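Local structure of putative metal-dependent hydrolase (Bacillus subtilis, 6KNS) at residues I133-T138 with Y145-T150. The protein is a zinc-binding metallo-beta-lactamase-fold protein, a putative hydrolase that may act as a 3'-tRNA processing endoribonuclease. Residues are numbered along the deposited sequence; the frame is centred on the assembly and turned at random.
Sequences ITFLKT and YAMRIT
Y145 lays its ring obliquely across the backbone of K137, with CD1 3.6 Å from K137 N. The K137 chain crosses the ring obliquely toward the hydroxyl, its CB 3.8 Å from Y145 CE1 and its CD near OH. CG of Y145 stands beside its own backbone N (chi1 -66°), which swings the ring over the partner strand. On the same face, M147 fills the gap between I133 and F135: its CG is 3.9 Å from F135 CE1, its CB touches I133 CG2. I133 follows, side by side with I149 and pointing the same way; their CG1 atoms are 4.0 Å apart. T134, L136, A146 and R148 line the other face. Just past the strand T138 CG2 sits 3.9 Å from A146 CB, and T134 OG1 lies against R148 CB. A water bridges T134 OG1 and R148 O. Four backbone bonds, in the pairs T134–R148 and L136–A146, make this an antiparallel hairpin. F168 and F171 of helix 168-171 cover the L136 side, where R148 bonds to the carbonyls of F171 and E173. T138 OG1 bonds to the carbonyl of zinc ligand D161. Within the metallo-beta-lactamase fold, I133 and M147 pack against strands 60-62 and 35-39 of the other sheet, F135 against the first and I149 against the second.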
loop_
_atom_site.group_PDB
_atom_site.type_symbol
_atom_site.label_atom_id
_atom_site.label_comp_id
_atom_site.label_asym_id
_atom_site.label_seq_id
_atom_site.Cartn_x
_atom_site.Cartn_y
_atom_site.Cartn_z
ATOM N N ILE A 133 -13.847 21.126 8.725
ATOM C CA ILE A 133 -13.942 19.780 9.283
ATOM C C ILE A 133 -14.074 19.881 10.796
ATOM O O ILE A 133 -13.344 20.646 11.440
ATOM C CB ILE A 133 -12.677 18.923 8.912
ATOM C CG1 ILE A 133 -12.400 19.002 7.412
ATOM C CG2 ILE A 133 -12.855 17.449 9.332
ATOM C CD1 ILE A 133 -11.203 18.205 6.993
ATOM N N THR A 134 -15.011 19.118 11.351
ATOM C CA THR A 134 -15.155 18.943 12.796
ATOM C C THR A 134 -15.108 17.436 13.084
ATOM O O THR A 134 -15.304 16.615 12.172
ATOM C CB THR A 134 -16.479 19.557 13.361
ATOM O OG1 THR A 134 -17.571 19.145 12.548
ATOM C CG2 THR A 134 -16.436 21.133 13.458
ATOM N N PHE A 135 -14.855 17.075 14.338
ATOM C CA PHE A 135 -14.407 15.710 14.710
ATOM C C PHE A 135 -15.229 15.128 15.852
ATOM O O PHE A 135 -15.698 15.866 16.695
ATOM C CB PHE A 135 -12.955 15.766 15.161
ATOM C CG PHE A 135 -12.034 16.304 14.110
ATOM C CD1 PHE A 135 -11.535 15.478 13.114
ATOM C CD2 PHE A 135 -11.741 17.637 14.059
ATOM C CE1 PHE A 135 -10.715 15.974 12.102
ATOM C CE2 PHE A 135 -10.904 18.133 13.068
ATOM C CZ PHE A 135 -10.408 17.300 12.075
ATOM N N LEU A 136 -15.371 13.808 15.873
ATOM C CA LEU A 136 -15.934 13.089 17.027
ATOM C C LEU A 136 -15.037 11.882 17.325
ATOM O O LEU A 136 -14.745 11.077 16.424
ATOM C CB LEU A 136 -17.354 12.627 16.733
ATOM C CG LEU A 136 -18.081 11.761 17.770
ATOM C CD1 LEU A 136 -18.356 12.557 19.066
ATOM C CD2 LEU A 136 -19.395 11.195 17.190
ATOM N N LYS A 137 -14.593 11.750 18.579
ATOM C CA LYS A 137 -13.827 10.558 18.966
ATOM C C LYS A 137 -14.694 9.300 18.856
ATOM O O LYS A 137 -15.859 9.321 19.252
ATOM C CB LYS A 137 -13.330 10.698 20.377
ATOM C CG LYS A 137 -12.182 9.762 20.715
ATOM C CD LYS A 137 -11.510 10.271 22.041
ATOM C CE LYS A 137 -10.379 9.346 22.464
ATOM N NZ LYS A 137 -10.864 7.929 22.434
ATOM N N THR A 138 -14.140 8.230 18.278
ATOM C CA THR A 138 -14.903 6.993 18.093
ATOM C C THR A 138 -14.577 5.983 19.211
ATOM O O THR A 138 -13.660 6.184 19.993
ATOM C CB THR A 138 -14.632 6.384 16.712
ATOM O OG1 THR A 138 -13.254 5.991 16.591
ATOM C CG2 THR A 138 -14.984 7.410 15.581
ATOM N N TYR A 145 -10.804 9.361 15.068
ATOM C CA TYR A 145 -11.807 10.442 14.983
ATOM C C TYR A 145 -12.650 10.357 13.729
ATOM O O TYR A 145 -12.119 10.282 12.629
ATOM C CB TYR A 145 -11.162 11.844 15.071
ATOM C CG TYR A 145 -10.558 12.088 16.399
ATOM C CD1 TYR A 145 -11.277 12.699 17.420
ATOM C CD2 TYR A 145 -9.288 11.635 16.668
ATOM C CE1 TYR A 145 -10.708 12.885 18.693
ATOM C CE2 TYR A 145 -8.711 11.816 17.912
ATOM C CZ TYR A 145 -9.412 12.447 18.914
ATOM O OH TYR A 145 -8.800 12.588 20.134
ATOM N N ALA A 146 -13.978 10.427 13.926
ATOM C CA ALA A 146 -14.923 10.606 12.839
ATOM C C ALA A 146 -14.846 12.046 12.390
ATOM O O ALA A 146 -14.354 12.886 13.143
ATOM C CB ALA A 146 -16.324 10.253 13.273
ATOM N N MET A 147 -15.293 12.328 11.167
ATOM C CA MET A 147 -15.189 13.669 10.610
ATOM C C MET A 147 -16.485 14.133 9.967
ATOM O O MET A 147 -17.177 13.361 9.314
ATOM C CB MET A 147 -14.100 13.726 9.561
ATOM C CG MET A 147 -12.741 13.313 10.064
ATOM S SD MET A 147 -11.585 13.121 8.698
ATOM C CE MET A 147 -10.365 12.148 9.581
ATOM N N ARG A 148 -16.808 15.409 10.178
ATOM C CA ARG A 148 -17.934 16.059 9.520
ATOM C C ARG A 148 -17.328 17.117 8.609
ATOM O O ARG A 148 -16.642 18.032 9.091
ATOM C CB ARG A 148 -18.847 16.707 10.540
ATOM C CG ARG A 148 -19.919 17.566 9.879
ATOM C CD ARG A 148 -20.726 18.438 10.826
ATOM N NE ARG A 148 -21.979 17.801 11.135
ATOM C CZ ARG A 148 -23.182 18.142 10.692
ATOM N NH1 ARG A 148 -23.393 19.198 9.934
ATOM N NH2 ARG A 148 -24.197 17.389 11.044
ATOM N N ILE A 149 -17.563 16.989 7.303
ATOM C CA ILE A 149 -16.909 17.834 6.310
ATOM C C ILE A 149 -17.938 18.633 5.536
ATOM O O ILE A 149 -18.799 18.068 4.874
ATOM C CB ILE A 149 -16.029 17.004 5.357
ATOM C CG1 ILE A 149 -14.992 16.202 6.170
ATOM C CG2 ILE A 149 -15.309 17.919 4.379
ATOM C CD1 ILE A 149 -14.128 15.243 5.372
ATOM N N THR A 150 -17.866 19.958 5.643
ATOM C CA THR A 150 -18.779 20.802 4.917
ATOM C C THR A 150 -18.045 21.826 4.078
ATOM O O THR A 150 -16.915 22.167 4.356
ATOM C CB THR A 150 -19.793 21.508 5.857
ATOM O OG1 THR A 150 -20.752 22.211 5.055
ATOM C CG2 THR A 150 -19.110 22.484 6.863
HETATM O O HOH W 1 -17.774 20.390 10.080
#